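PDB 2DFU: probable 2-hydroxyhepta-2,4-diene-1,7-dioate isomerase from Thermus thermophilus, which probably acts as a metal-dependent isomerase or hydrolase of the fumarylacetoacetate hydrolase family, on small oxo-acid substrates such as 2-hydroxyhepta-2,4-diene-1,7-dioate. Local coordinates for residues Glu131-His136 / Ser205-Leu210; Gly122-His127 / Leu219-Val224; Thr183-Tyr188 / Val244-Val249; Lys74-Phe79 / Leu210-Thr215; Asn84-Pro89 / Leu168-Trp173. All coordinates share one frame; numbering follows the deposited sequence.

Contact 1 of 5, residues Glu131-His136 / Ser205-Leu210; sequences EKALDH and SVAEIL
Ala-133 and Ala-207 bring their chains to within 5.0 Å, CA to CA, a close approach made with two alanines. The methyl CB of Ala-133 is directed at the helix that starts at Val-206: it sits 3.3 Å from the carbonyl O of Ala-207 and 3.8 Å from that residue's CB. It also meets CB of Leu-210. Leu-134 closes the outer side. With its CG turned anti to the carbonyl carbon (chi1 -60°), its end comes to the start of the helix, where CG touches CB of Ala-207 and CD2 reaches CG1 of Val-206 at 4.0 Å; the Leu-134 and Val-206 side chains cross at about a right angle. Ser-205 and Glu-208 form a capping box. On the other segment, His-136 ND1 donates to Lys-132 O in the plane of the imidazole ring. The short helix 130-133 thus leans on the first turn of helix 206-214, whose Leu-210 also packs on Val-137 of strand 137-148 and Val-225 of strand 224-226.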
# COMPACT_ATOMS: atom_id res chain seq x y z
N GLU A 131 -13.16 -16.12 14.99
CA GLU A 131 -14.61 -16.14 15.20
C GLU A 131 -15.30 -14.80 15.04
O GLU A 131 -16.51 -14.75 14.89
CB GLU A 131 -14.95 -16.70 16.59
CG GLU A 131 -14.09 -17.85 17.06
CD GLU A 131 -12.77 -17.38 17.65
OE1 GLU A 131 -12.81 -16.61 18.64
OE2 GLU A 131 -11.71 -17.78 17.13
N LYS A 132 -14.54 -13.71 15.09
CA LYS A 132 -15.14 -12.39 14.94
C LYS A 132 -14.73 -11.72 13.63
O LYS A 132 -15.18 -10.62 13.33
CB LYS A 132 -14.75 -11.48 16.11
CG LYS A 132 -15.29 -11.92 17.46
CD LYS A 132 -15.21 -10.77 18.46
CE LYS A 132 -15.74 -11.17 19.83
NZ LYS A 132 -14.90 -12.23 20.45
N ALA A 133 -13.90 -12.39 12.85
CA ALA A 133 -13.41 -11.85 11.59
C ALA A 133 -14.49 -11.41 10.60
O ALA A 133 -14.57 -10.23 10.25
CB ALA A 133 -12.48 -12.85 10.93
N LEU A 134 -15.32 -12.35 10.16
CA LEU A 134 -16.36 -12.06 9.18
C LEU A 134 -17.32 -10.93 9.51
O LEU A 134 -17.89 -10.31 8.61
CB LEU A 134 -17.16 -13.34 8.90
CG LEU A 134 -16.33 -14.49 8.34
CD1 LEU A 134 -17.25 -15.63 7.88
CD2 LEU A 134 -15.48 -13.99 7.17
N ASP A 135 -17.49 -10.65 10.79
CA ASP A 135 -18.39 -9.58 11.18
C ASP A 135 -17.85 -8.20 10.80
O ASP A 135 -18.60 -7.23 10.75
CB ASP A 135 -18.63 -9.63 12.69
CG ASP A 135 -19.78 -8.74 13.12
OD1 ASP A 135 -20.93 -9.02 12.72
OD2 ASP A 135 -19.53 -7.75 13.86
N HIS A 136 -16.55 -8.12 10.53
CA HIS A 136 -15.92 -6.86 10.15
C HIS A 136 -15.86 -6.69 8.63
O HIS A 136 -15.31 -5.71 8.14
CB HIS A 136 -14.49 -6.79 10.70
CG HIS A 136 -14.41 -6.75 12.19
ND1 HIS A 136 -14.78 -7.82 12.98
CD2 HIS A 136 -14.00 -5.78 13.03
CE1 HIS A 136 -14.60 -7.50 14.25
NE2 HIS A 136 -14.13 -6.27 14.31
N SER A 205 -9.09 -20.25 5.83
CA SER A 205 -10.38 -19.64 5.56
C SER A 205 -10.23 -18.12 5.52
O SER A 205 -9.22 -17.56 5.97
CB SER A 205 -11.38 -20.02 6.66
OG SER A 205 -11.11 -19.31 7.86
N VAL A 206 -11.24 -17.45 5.00
CA VAL A 206 -11.23 -15.99 4.93
C VAL A 206 -11.11 -15.43 6.34
O VAL A 206 -10.34 -14.51 6.60
CB VAL A 206 -12.51 -15.46 4.26
CG1 VAL A 206 -12.58 -13.94 4.38
CG2 VAL A 206 -12.54 -15.90 2.80
N ALA A 207 -11.88 -16.00 7.27
CA ALA A 207 -11.86 -15.55 8.65
C ALA A 207 -10.48 -15.69 9.27
O ALA A 207 -10.04 -14.82 10.02
CB ALA A 207 -12.89 -16.33 9.46
N GLU A 208 -9.78 -16.78 8.94
CA GLU A 208 -8.44 -17.02 9.47
C GLU A 208 -7.42 -16.06 8.86
O GLU A 208 -6.50 -15.61 9.54
CB GLU A 208 -8.02 -18.47 9.20
CG GLU A 208 -8.94 -19.50 9.83
CD GLU A 208 -8.51 -20.94 9.56
OE1 GLU A 208 -8.27 -21.29 8.38
OE2 GLU A 208 -8.42 -21.72 10.53
N ILE A 209 -7.59 -15.76 7.58
CA ILE A 209 -6.69 -14.85 6.89
C ILE A 209 -6.78 -13.45 7.48
O ILE A 209 -5.76 -12.85 7.82
CB ILE A 209 -7.02 -14.79 5.38
CG1 ILE A 209 -6.65 -16.13 4.74
CG2 ILE A 209 -6.29 -13.62 4.72
CD1 ILE A 209 -7.06 -16.26 3.29
N LEU A 210 -8.00 -12.94 7.62
CA LEU A 210 -8.20 -11.60 8.18
C LEU A 210 -7.66 -11.54 9.60
O LEU A 210 -7.01 -10.57 9.99
CB LEU A 210 -9.68 -11.24 8.19
CG LEU A 210 -10.38 -11.14 6.83
CD1 LEU A 210 -11.85 -10.88 7.05
CD2 LEU A 210 -9.75 -10.03 5.99

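Contact 2 of 5, residues Gly122-His127 / Leu219-Val224; sequences GDRMRH and LEPLDV
The guanidinium of Arg-124 has CD of Pro-221 over one face, offset toward the rim, and the carboxylate of Glu-220 at its edge. The grip is side-on: NE donates to OE2 of Glu-220 at 3.0 Å, close to the guanidinium plane, and NH2 to OE1 at 2.7 Å, where the syn lone pair is used. The guanidinium and carboxylate planes are 48° apart, and the NH2 bond is bent (137°). Arg-124 bends at chi3 and Glu-220 at chi2 to lie alongside. A glutamine in place of Glu-220 would probably leave the arginine charge without its mate and one of its two N-H groups without an acceptor. Next to it along the chain, Met-125 and Leu-219 make a single antiparallel bridge, a hydrogen-bonded pair, with Met-125 N to Leu-219 O at 2.8 Å and Leu-219 N to Met-125 O at 2.9 Å. A type II turn follows, Glu-220 to Asp-223. On the buried side CB of Met-125 meets CB of Leu-219 at 4.0 Å, and both side chains pack on Leu-210 of helix 206-214.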
# COMPACT_ATOMS: atom_id res chain seq x y z
N GLY A 122 -14.97 -3.93 6.19
CA GLY A 122 -15.96 -2.94 6.59
C GLY A 122 -15.58 -2.16 7.83
O GLY A 122 -15.64 -0.93 7.84
N ASP A 123 -15.20 -2.86 8.90
CA ASP A 123 -14.82 -2.20 10.15
C ASP A 123 -13.34 -2.43 10.40
O ASP A 123 -12.81 -3.50 10.08
CB ASP A 123 -15.63 -2.75 11.32
CG ASP A 123 -17.14 -2.77 11.05
OD1 ASP A 123 -17.70 -1.70 10.75
OD2 ASP A 123 -17.75 -3.86 11.12
N ARG A 124 -12.67 -1.44 10.98
CA ARG A 124 -11.24 -1.55 11.30
C ARG A 124 -10.97 -2.87 12.03
O ARG A 124 -11.75 -3.30 12.88
CB ARG A 124 -10.81 -0.35 12.16
CG ARG A 124 -9.35 -0.39 12.59
CD ARG A 124 -8.89 0.94 13.20
NE ARG A 124 -8.86 2.03 12.22
CZ ARG A 124 -9.85 2.89 12.02
NH1 ARG A 124 -10.96 2.82 12.75
NH2 ARG A 124 -9.75 3.82 11.09
N MET A 125 -9.86 -3.51 11.68
CA MET A 125 -9.48 -4.78 12.30
C MET A 125 -8.07 -4.76 12.88
O MET A 125 -7.10 -4.53 12.16
CB MET A 125 -9.58 -5.91 11.27
CG MET A 125 -10.94 -6.09 10.64
SD MET A 125 -10.93 -7.49 9.50
CE MET A 125 -11.13 -8.88 10.67
N ARG A 126 -7.97 -5.03 14.18
CA ARG A 126 -6.69 -5.10 14.90
C ARG A 126 -6.84 -6.16 15.99
O ARG A 126 -7.67 -6.02 16.88
CB ARG A 126 -6.34 -3.75 15.54
CG ARG A 126 -5.11 -3.81 16.44
CD ARG A 126 -4.70 -2.44 16.94
NE ARG A 126 -3.51 -2.51 17.79
CZ ARG A 126 -3.50 -3.02 19.03
NH1 ARG A 126 -4.61 -3.49 19.57
NH2 ARG A 126 -2.37 -3.06 19.72
N HIS A 127 -6.03 -7.21 15.91
CA HIS A 127 -6.09 -8.31 16.88
C HIS A 127 -7.53 -8.81 16.97
O HIS A 127 -8.18 -8.70 18.02
CB HIS A 127 -5.63 -7.86 18.28
CG HIS A 127 -4.25 -7.27 18.30
ND1 HIS A 127 -3.29 -7.57 17.35
CD2 HIS A 127 -3.66 -6.42 19.17
CE1 HIS A 127 -2.18 -6.92 17.64
NE2 HIS A 127 -2.37 -6.22 18.74
N LEU A 219 -6.12 -3.56 9.61
CA LEU A 219 -6.83 -3.45 8.34
C LEU A 219 -7.82 -2.31 8.49
O LEU A 219 -8.59 -2.28 9.45
CB LEU A 219 -7.55 -4.76 8.02
CG LEU A 219 -6.63 -5.87 7.52
CD1 LEU A 219 -7.37 -7.19 7.50
CD2 LEU A 219 -6.12 -5.50 6.12
N GLU A 220 -7.79 -1.38 7.54
CA GLU A 220 -8.68 -0.22 7.56
C GLU A 220 -9.96 -0.45 6.79
O GLU A 220 -10.04 -1.34 5.94
CB GLU A 220 -7.97 1.00 6.96
CG GLU A 220 -6.81 1.54 7.77
CD GLU A 220 -7.25 2.10 9.11
OE1 GLU A 220 -8.18 2.94 9.13
OE2 GLU A 220 -6.67 1.71 10.14
N PRO A 221 -11.00 0.35 7.07
CA PRO A 221 -12.26 0.18 6.35
C PRO A 221 -11.97 0.36 4.86
O PRO A 221 -11.20 1.25 4.47
CB PRO A 221 -13.13 1.30 6.90
CG PRO A 221 -12.65 1.42 8.31
CD PRO A 221 -11.15 1.35 8.14
N LEU A 222 -12.57 -0.51 4.05
CA LEU A 222 -12.43 -0.52 2.60
C LEU A 222 -11.09 -1.06 2.07
O LEU A 222 -10.83 -1.00 0.87
CB LEU A 222 -12.74 0.87 2.02
CG LEU A 222 -14.14 1.38 2.42
CD1 LEU A 222 -14.43 2.71 1.74
CD2 LEU A 222 -15.19 0.35 2.03
N ASP A 223 -10.25 -1.61 2.95
CA ASP A 223 -9.01 -2.23 2.49
C ASP A 223 -9.46 -3.49 1.77
O ASP A 223 -10.54 -4.02 2.05
CB ASP A 223 -8.10 -2.63 3.65
CG ASP A 223 -7.18 -1.51 4.10
OD1 ASP A 223 -7.09 -0.49 3.39
OD2 ASP A 223 -6.53 -1.67 5.15
N VAL A 224 -8.64 -3.99 0.85
CA VAL A 224 -8.98 -5.18 0.10
C VAL A 224 -8.02 -6.32 0.45
O VAL A 224 -6.81 -6.10 0.64
CB VAL A 224 -8.91 -4.90 -1.44
CG1 VAL A 224 -9.05 -6.18 -2.23
CG2 VAL A 224 -10.02 -3.92 -1.83

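Contact 3 of 5, residues Thr183-Tyr188 / Val244-Val249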
# COMPACT_ATOMS: atom_id res chain seq x y z
N THR A 183 -18.49 -21.36 -1.93
CA THR A 183 -18.74 -20.81 -3.25
C THR A 183 -17.66 -21.27 -4.23
O THR A 183 -16.65 -21.86 -3.82
CB THR A 183 -18.80 -19.26 -3.23
OG1 THR A 183 -19.33 -18.79 -4.47
CG2 THR A 183 -17.42 -18.66 -3.01
N TRP A 184 -17.88 -21.03 -5.51
CA TRP A 184 -16.92 -21.43 -6.54
C TRP A 184 -16.30 -20.25 -7.27
O TRP A 184 -16.96 -19.23 -7.51
CB TRP A 184 -17.58 -22.35 -7.57
CG TRP A 184 -18.00 -23.68 -7.04
CD1 TRP A 184 -19.10 -23.95 -6.29
CD2 TRP A 184 -17.30 -24.92 -7.20
NE1 TRP A 184 -19.13 -25.29 -5.97
CE2 TRP A 184 -18.04 -25.91 -6.51
CE3 TRP A 184 -16.12 -25.29 -7.86
CZ2 TRP A 184 -17.64 -27.25 -6.46
CZ3 TRP A 184 -15.72 -26.63 -7.81
CH2 TRP A 184 -16.48 -27.59 -7.11
N VAL A 185 -15.04 -20.41 -7.63
CA VAL A 185 -14.30 -19.40 -8.37
C VAL A 185 -13.92 -20.04 -9.70
O VAL A 185 -13.21 -21.03 -9.74
CB VAL A 185 -13.00 -18.99 -7.62
CG1 VAL A 185 -12.21 -18.03 -8.46
CG2 VAL A 185 -13.35 -18.35 -6.27
N ARG A 186 -14.41 -19.46 -10.80
CA ARG A 186 -14.11 -19.99 -12.12
C ARG A 186 -13.54 -18.90 -13.04
O ARG A 186 -14.09 -17.80 -13.14
CB ARG A 186 -15.37 -20.60 -12.75
CG ARG A 186 -15.96 -21.75 -11.95
CD ARG A 186 -17.12 -22.40 -12.69
NE ARG A 186 -17.65 -23.58 -12.00
CZ ARG A 186 -18.57 -23.55 -11.05
NH1 ARG A 186 -19.09 -22.39 -10.65
NH2 ARG A 186 -18.99 -24.68 -10.49
N THR A 187 -12.43 -19.22 -13.70
CA THR A 187 -11.77 -18.29 -14.61
C THR A 187 -11.87 -18.79 -16.04
O THR A 187 -11.60 -19.95 -16.32
CB THR A 187 -10.28 -18.14 -14.26
OG1 THR A 187 -10.13 -17.65 -12.92
CG2 THR A 187 -9.61 -17.17 -15.22
N TYR A 188 -12.26 -17.90 -16.95
CA TYR A 188 -12.38 -18.23 -18.37
C TYR A 188 -11.49 -17.30 -19.18
O TYR A 188 -11.47 -16.09 -18.95
CB TYR A 188 -13.82 -18.09 -18.85
CG TYR A 188 -14.83 -18.95 -18.11
CD1 TYR A 188 -15.37 -18.54 -16.90
CD2 TYR A 188 -15.22 -20.19 -18.62
CE1 TYR A 188 -16.29 -19.33 -16.21
CE2 TYR A 188 -16.13 -20.99 -17.94
CZ TYR A 188 -16.66 -20.56 -16.74
OH TYR A 188 -17.55 -21.35 -16.05
N VAL A 244 -13.85 -13.79 -14.69
CA VAL A 244 -13.83 -14.58 -13.47
C VAL A 244 -15.19 -14.59 -12.79
O VAL A 244 -15.70 -13.56 -12.35
CB VAL A 244 -12.78 -14.01 -12.51
CG1 VAL A 244 -12.69 -14.89 -11.26
CG2 VAL A 244 -11.43 -13.97 -13.18
N ALA A 245 -15.84 -15.74 -12.73
CA ALA A 245 -17.17 -15.81 -12.14
C ALA A 245 -17.12 -16.44 -10.76
O ALA A 245 -16.52 -17.50 -10.57
CB ALA A 245 -18.09 -16.61 -13.05
N VAL A 246 -17.73 -15.77 -9.80
CA VAL A 246 -17.79 -16.24 -8.42
C VAL A 246 -19.26 -16.35 -8.08
O VAL A 246 -19.99 -15.35 -8.13
CB VAL A 246 -17.10 -15.26 -7.45
CG1 VAL A 246 -17.30 -15.72 -6.01
CG2 VAL A 246 -15.61 -15.19 -7.77
N GLU A 247 -19.71 -17.56 -7.77
CA GLU A 247 -21.11 -17.79 -7.45
C GLU A 247 -21.57 -16.93 -6.29
O GLU A 247 -20.89 -16.81 -5.27
CB GLU A 247 -21.34 -19.27 -7.15
CG GLU A 247 -21.51 -20.13 -8.40
CD GLU A 247 -21.70 -21.61 -8.08
OE1 GLU A 247 -22.44 -21.93 -7.12
OE2 GLU A 247 -21.12 -22.45 -8.80
N GLY A 248 -22.74 -16.32 -6.46
CA GLY A 248 -23.31 -15.48 -5.43
C GLY A 248 -22.71 -14.09 -5.37
O GLY A 248 -23.22 -13.23 -4.65
N VAL A 249 -21.63 -13.85 -6.11
CA VAL A 249 -21.02 -12.53 -6.10
C VAL A 249 -21.22 -11.82 -7.42
O VAL A 249 -21.90 -10.80 -7.50
CB VAL A 249 -19.51 -12.61 -5.79
CG1 VAL A 249 -18.91 -11.21 -5.79
CG2 VAL A 249 -19.31 -13.26 -4.43
O HOH W 1 -18.62 -19.60 -10.63
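Two neighbouring antiparallel strands of a five-stranded mixed sheet meet here, 184-188 against 244-246; the axes of these short segments approach to 4.7 Å. Arg-186 and Ala-245 form the hydrogen-bonded pair, Arg-186 N to Ala-245 O at 2.9 Å and Ala-245 N to Arg-186 O at 2.7 Å. Val-185 with Val-246 and Thr-187 with Val-244 are the non-hydrogen-bonded pairs that flank it, and Thr-187 OG1 bonds to Gln-195.

The opposite face carries Arg-186 and Ala-245. The chain of Arg-186, extended from CG to NE, carries NH1 to OE2 of Glu-247 in a nearly straight bond (2.7 Å, 173°) to the anti lone pair, with guanidinium and carboxylate almost coplanar. NH1 also donates to a water that in turn donates to Ala-245 O, NE pairs with Glu-196, and NH2 lies over the Trp-184 ring, offset toward the rim; His-198 stacks on that indole too. A leucine at Arg-186 would probably leave both glutamates without their counter-charge. Where the strands part, Thr-183 OG1 donates to Glu-247 O at 2.6 Å. Val-185, Thr-187, Val-244 and Val-246 share one face of this antiparallel pair, from which Val-244 and Val-246 pack on strand 137-148 within the fumarylacetoacetate hydrolase-type fold.

Contact 4 of 5, residues Lys74-Phe79 / Leu210-Thr215; sequences KEPGLF and LSYIST
Pro-76 and Tyr-212 have the closest backbones here, with CA atoms 7.7 Å apart, so the extended chain leading into strand 78-81 and the last turns of helix 206-214 meet through side chains. Tyr-212 spans the gap. Its CG lies anti to the backbone N (chi1 177°), which throws the ring outward to the facing chain. CD of Pro-76 sits over the centre of one ring face, a CH-pi contact of 3.9 Å from CD to the ring centroid. Leu-78 approaches at the ring edge, its CD1 3.7 Å from CE2 of Tyr-212, and the same methyl touches CG1 of Ile-213. Near the hydroxyl end the Glu-75 side chain crosses that of Tyr-212 at about a right angle, its carboxylate plane turned 65° from the ring, and Tyr-212 packs on Arg-160 of the second subunit. One water donates to Pro-76 O and is hydrogen-bonded to Tyr-212 OH, its oxygen 2.9 Å from each. The chemistry is amphipathic: proline and leucine carbons hold the ring, while its hydroxyl reaches water beside the charged groups of the subunit boundary.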
# COMPACT_ATOMS: atom_id res chain seq x y z
N LYS A 74 2.29 -23.32 6.83
CA LYS A 74 1.76 -23.37 8.19
C LYS A 74 0.98 -22.08 8.49
O LYS A 74 0.00 -22.09 9.23
CB LYS A 74 2.91 -23.51 9.19
CG LYS A 74 4.01 -22.47 9.00
CD LYS A 74 5.03 -22.48 10.15
CE LYS A 74 4.49 -21.81 11.41
NZ LYS A 74 3.32 -22.52 12.01
N GLU A 75 1.45 -20.98 7.91
CA GLU A 75 0.81 -19.68 8.07
C GLU A 75 0.55 -19.12 6.68
O GLU A 75 1.23 -19.47 5.72
CB GLU A 75 1.72 -18.70 8.83
CG GLU A 75 2.15 -19.16 10.21
CD GLU A 75 2.88 -18.06 10.98
OE1 GLU A 75 3.79 -17.43 10.40
OE2 GLU A 75 2.55 -17.84 12.16
N PRO A 76 -0.45 -18.23 6.55
CA PRO A 76 -0.74 -17.65 5.24
C PRO A 76 0.44 -16.83 4.74
O PRO A 76 0.96 -15.98 5.47
CB PRO A 76 -1.96 -16.78 5.52
CG PRO A 76 -2.61 -17.43 6.70
CD PRO A 76 -1.43 -17.79 7.56
N GLY A 77 0.89 -17.09 3.52
CA GLY A 77 1.99 -16.31 2.96
C GLY A 77 1.33 -15.04 2.46
O GLY A 77 0.26 -15.11 1.85
N LEU A 78 1.93 -13.88 2.70
CA LEU A 78 1.32 -12.62 2.28
C LEU A 78 2.21 -11.72 1.43
O LEU A 78 3.43 -11.79 1.49
CB LEU A 78 0.89 -11.82 3.51
CG LEU A 78 -0.01 -12.48 4.56
CD1 LEU A 78 -0.05 -11.59 5.79
CD2 LEU A 78 -1.41 -12.70 4.01
N PHE A 79 1.56 -10.86 0.64
CA PHE A 79 2.27 -9.88 -0.17
C PHE A 79 1.34 -8.70 -0.40
O PHE A 79 0.11 -8.84 -0.31
CB PHE A 79 2.79 -10.46 -1.49
CG PHE A 79 1.73 -10.96 -2.42
CD1 PHE A 79 1.27 -12.27 -2.34
CD2 PHE A 79 1.22 -10.14 -3.42
CE1 PHE A 79 0.32 -12.76 -3.24
CE2 PHE A 79 0.27 -10.61 -4.33
CZ PHE A 79 -0.18 -11.92 -4.24
N LEU A 210 -8.00 -12.94 7.62
CA LEU A 210 -8.20 -11.60 8.18
C LEU A 210 -7.66 -11.54 9.60
O LEU A 210 -7.01 -10.57 9.99
CB LEU A 210 -9.68 -11.24 8.19
CG LEU A 210 -10.38 -11.14 6.83
CD1 LEU A 210 -11.85 -10.88 7.05
CD2 LEU A 210 -9.75 -10.03 5.99
N SER A 211 -7.95 -12.58 10.38
CA SER A 211 -7.50 -12.67 11.77
C SER A 211 -5.98 -12.64 11.83
O SER A 211 -5.40 -11.88 12.61
CB SER A 211 -8.02 -13.96 12.41
OG SER A 211 -7.50 -14.12 13.72
N TYR A 212 -5.35 -13.48 11.02
CA TYR A 212 -3.90 -13.56 10.98
C TYR A 212 -3.29 -12.19 10.68
O TYR A 212 -2.43 -11.71 11.42
CB TYR A 212 -3.45 -14.56 9.92
CG TYR A 212 -1.95 -14.64 9.78
CD1 TYR A 212 -1.16 -15.19 10.79
CD2 TYR A 212 -1.31 -14.12 8.65
CE1 TYR A 212 0.23 -15.22 10.68
CE2 TYR A 212 0.07 -14.14 8.53
CZ TYR A 212 0.84 -14.69 9.55
OH TYR A 212 2.21 -14.71 9.42
N ILE A 213 -3.75 -11.57 9.61
CA ILE A 213 -3.25 -10.26 9.23
C ILE A 213 -3.38 -9.26 10.37
O ILE A 213 -2.45 -8.52 10.66
CB ILE A 213 -4.02 -9.70 8.00
CG1 ILE A 213 -3.73 -10.57 6.77
CG2 ILE A 213 -3.61 -8.26 7.73
CD1 ILE A 213 -4.66 -10.29 5.60
N SER A 214 -4.54 -9.26 11.04
CA SER A 214 -4.80 -8.32 12.13
C SER A 214 -3.91 -8.45 13.35
O SER A 214 -3.91 -7.57 14.21
CB SER A 214 -6.27 -8.41 12.57
OG SER A 214 -6.51 -9.61 13.29
N THR A 215 -3.16 -9.54 13.45
CA THR A 215 -2.29 -9.73 14.61
C THR A 215 -1.06 -8.82 14.55
O THR A 215 -0.38 -8.63 15.55
CB THR A 215 -1.80 -11.19 14.75
OG1 THR A 215 -0.94 -11.53 13.66
CG2 THR A 215 -2.97 -12.15 14.77
O HOH W 2 3.03 -14.36 6.64

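Contact 5 of 5, residues Asn84-Pro89 / Leu168-Trp173; sequences NALARP and LPLGPW
Leu-86 and Leu-168 lie side by side on one face of a short parallel pairing, and their CD2 methyls meet at 3.6 Å. The same CD2 of Leu-86 also reaches CD2 of Leu-170 at 4.0 Å, so one methyl is shared between two leucines of the partner strand. With CG of Leu-168 anti to its backbone N (chi1 -174°), and Leu-170 in the same setting, both branches stand on the side to which Leu-86 comes. Ala-85 CB adds a contact with CB of Leu-168. This is the tight part, and Leu-168 and Leu-170 also pack on Ala-143 of strand 137-148.

Two backbone bonds join the strands, Ala-87 N to Leu-168 O (3.1 Å) and Leu-170 N to Ala-87 O (3.2 Å). Farther on, Pro-89 lies against the chain, its CD 3.3 Å from Leu-170 O and its CB 3.8 Å from CA of Gly-171. A side chain on that glycine would run into the proline ring, just before the cis peptide of Pro-172.

The Ala-87 side is sparser but still buried: its CB meets CA of Pro-169 at 3.9 Å and the ring only at CG, 4.3 Å away. Toward solvent, the partly exposed Arg-88 leaves its partner strand and packs on Thr-40 and Leu-42. Strand 86-87 thus pairs parallel with strand 168-175, which itself pairs antiparallel with 137-148: mixed pairing within the fumarylacetoacetate hydrolase-type fold.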
# COMPACT_ATOMS: atom_id res chain seq x y z
N ASN A 84 -2.35 1.57 -7.01
CA ASN A 84 -2.09 1.82 -8.43
C ASN A 84 -2.40 0.58 -9.28
O ASN A 84 -2.61 0.70 -10.49
CB ASN A 84 -0.63 2.22 -8.64
CG ASN A 84 0.34 1.11 -8.25
OD1 ASN A 84 0.48 0.78 -7.06
ND2 ASN A 84 0.99 0.51 -9.23
N ALA A 85 -2.41 -0.59 -8.66
CA ALA A 85 -2.69 -1.83 -9.39
C ALA A 85 -4.17 -1.99 -9.75
O ALA A 85 -4.51 -2.79 -10.61
CB ALA A 85 -2.23 -3.04 -8.56
N LEU A 86 -5.03 -1.22 -9.09
CA LEU A 86 -6.46 -1.32 -9.36
C LEU A 86 -6.83 -0.94 -10.79
O LEU A 86 -6.34 0.06 -11.33
CB LEU A 86 -7.24 -0.46 -8.37
CG LEU A 86 -7.15 -0.94 -6.92
CD1 LEU A 86 -7.76 0.09 -5.99
CD2 LEU A 86 -7.87 -2.27 -6.79
N ALA A 87 -7.70 -1.74 -11.39
CA ALA A 87 -8.15 -1.49 -12.75
C ALA A 87 -9.66 -1.68 -12.81
O ALA A 87 -10.19 -2.62 -12.22
CB ALA A 87 -7.45 -2.45 -13.70
N ARG A 88 -10.35 -0.78 -13.51
CA ARG A 88 -11.80 -0.84 -13.62
C ARG A 88 -12.32 -2.14 -14.20
O ARG A 88 -11.76 -2.69 -15.14
CB ARG A 88 -12.33 0.31 -14.49
CG ARG A 88 -12.10 1.71 -13.92
CD ARG A 88 -12.79 2.75 -14.79
NE ARG A 88 -12.20 2.79 -16.12
CZ ARG A 88 -11.09 3.44 -16.42
NH1 ARG A 88 -10.45 4.13 -15.48
NH2 ARG A 88 -10.61 3.40 -17.66
N PRO A 89 -13.42 -2.66 -13.63
CA PRO A 89 -14.04 -3.90 -14.08
C PRO A 89 -14.94 -3.60 -15.27
O PRO A 89 -15.53 -2.52 -15.35
CB PRO A 89 -14.85 -4.34 -12.87
CG PRO A 89 -15.32 -3.01 -12.33
CD PRO A 89 -14.08 -2.16 -12.41
N LEU A 168 -4.39 -5.31 -10.95
CA LEU A 168 -5.48 -5.78 -10.10
C LEU A 168 -6.88 -5.38 -10.54
O LEU A 168 -7.49 -4.48 -9.96
CB LEU A 168 -5.26 -5.35 -8.64
CG LEU A 168 -6.30 -5.93 -7.65
CD1 LEU A 168 -6.21 -7.46 -7.65
CD2 LEU A 168 -6.06 -5.38 -6.26
N PRO A 169 -7.40 -6.02 -11.60
CA PRO A 169 -8.76 -5.68 -12.03
C PRO A 169 -9.62 -6.09 -10.83
O PRO A 169 -9.38 -7.14 -10.23
CB PRO A 169 -8.97 -6.61 -13.23
CG PRO A 169 -7.60 -6.71 -13.82
CD PRO A 169 -6.72 -6.88 -12.59
N LEU A 170 -10.60 -5.27 -10.46
CA LEU A 170 -11.42 -5.61 -9.29
C LEU A 170 -12.87 -5.20 -9.48
O LEU A 170 -13.16 -4.05 -9.83
CB LEU A 170 -10.85 -4.91 -8.05
CG LEU A 170 -11.43 -5.31 -6.69
CD1 LEU A 170 -10.75 -6.58 -6.20
CD2 LEU A 170 -11.20 -4.19 -5.69
N GLY A 171 -13.79 -6.13 -9.23
CA GLY A 171 -15.20 -5.84 -9.39
C GLY A 171 -16.03 -7.09 -9.67
O GLY A 171 -15.61 -8.19 -9.34
N PRO A 172 -17.21 -6.95 -10.29
CA PRO A 172 -17.85 -5.71 -10.76
C PRO A 172 -18.44 -4.93 -9.59
O PRO A 172 -18.71 -3.72 -9.68
CB PRO A 172 -18.95 -6.23 -11.67
CG PRO A 172 -19.43 -7.45 -10.90
CD PRO A 172 -18.09 -8.11 -10.53
N TRP A 173 -18.68 -5.64 -8.50
CA TRP A 173 -19.25 -5.02 -7.33
C TRP A 173 -19.07 -5.95 -6.16
O TRP A 173 -18.51 -7.04 -6.28
CB TRP A 173 -20.75 -4.74 -7.57
CG TRP A 173 -21.40 -5.83 -8.34
CD1 TRP A 173 -21.61 -7.16 -7.93
CD2 TRP A 173 -22.07 -5.69 -9.62
NE1 TRP A 173 -22.34 -7.88 -8.82
CE2 TRP A 173 -22.63 -6.95 -9.94
CE3 TRP A 173 -22.23 -4.64 -10.51
CZ2 TRP A 173 -23.32 -7.13 -11.13
CZ3 TRP A 173 -22.91 -4.81 -11.70
CH2 TRP A 173 -23.45 -6.07 -12.02

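Contacts 1, 2 and 4 gather on the same side of the chain's centre, around helix 206-214. Contacts 1 and 4 share Leu-210 and have centres about 11 Å apart. Contact 2 joins both: His-136 O lies 2.7 Å from Gly-122 N, a probable hydrogen bond, and His-127 N is likewise 2.7 Å from Ser-214 O. Contact 5 is the most central, its centre about 6 Å from that of the chain, and meets contact 2 where Val-224 CG2 packs on Leu-170 CD2 at 4.0 Å. It meets contact 3 through Trp-173 NE1 and Val-249 O, 3.2 Å apart. Contact 3 stays apart from contacts 1 and 4, about 8 and 14 Å away at the nearest atoms.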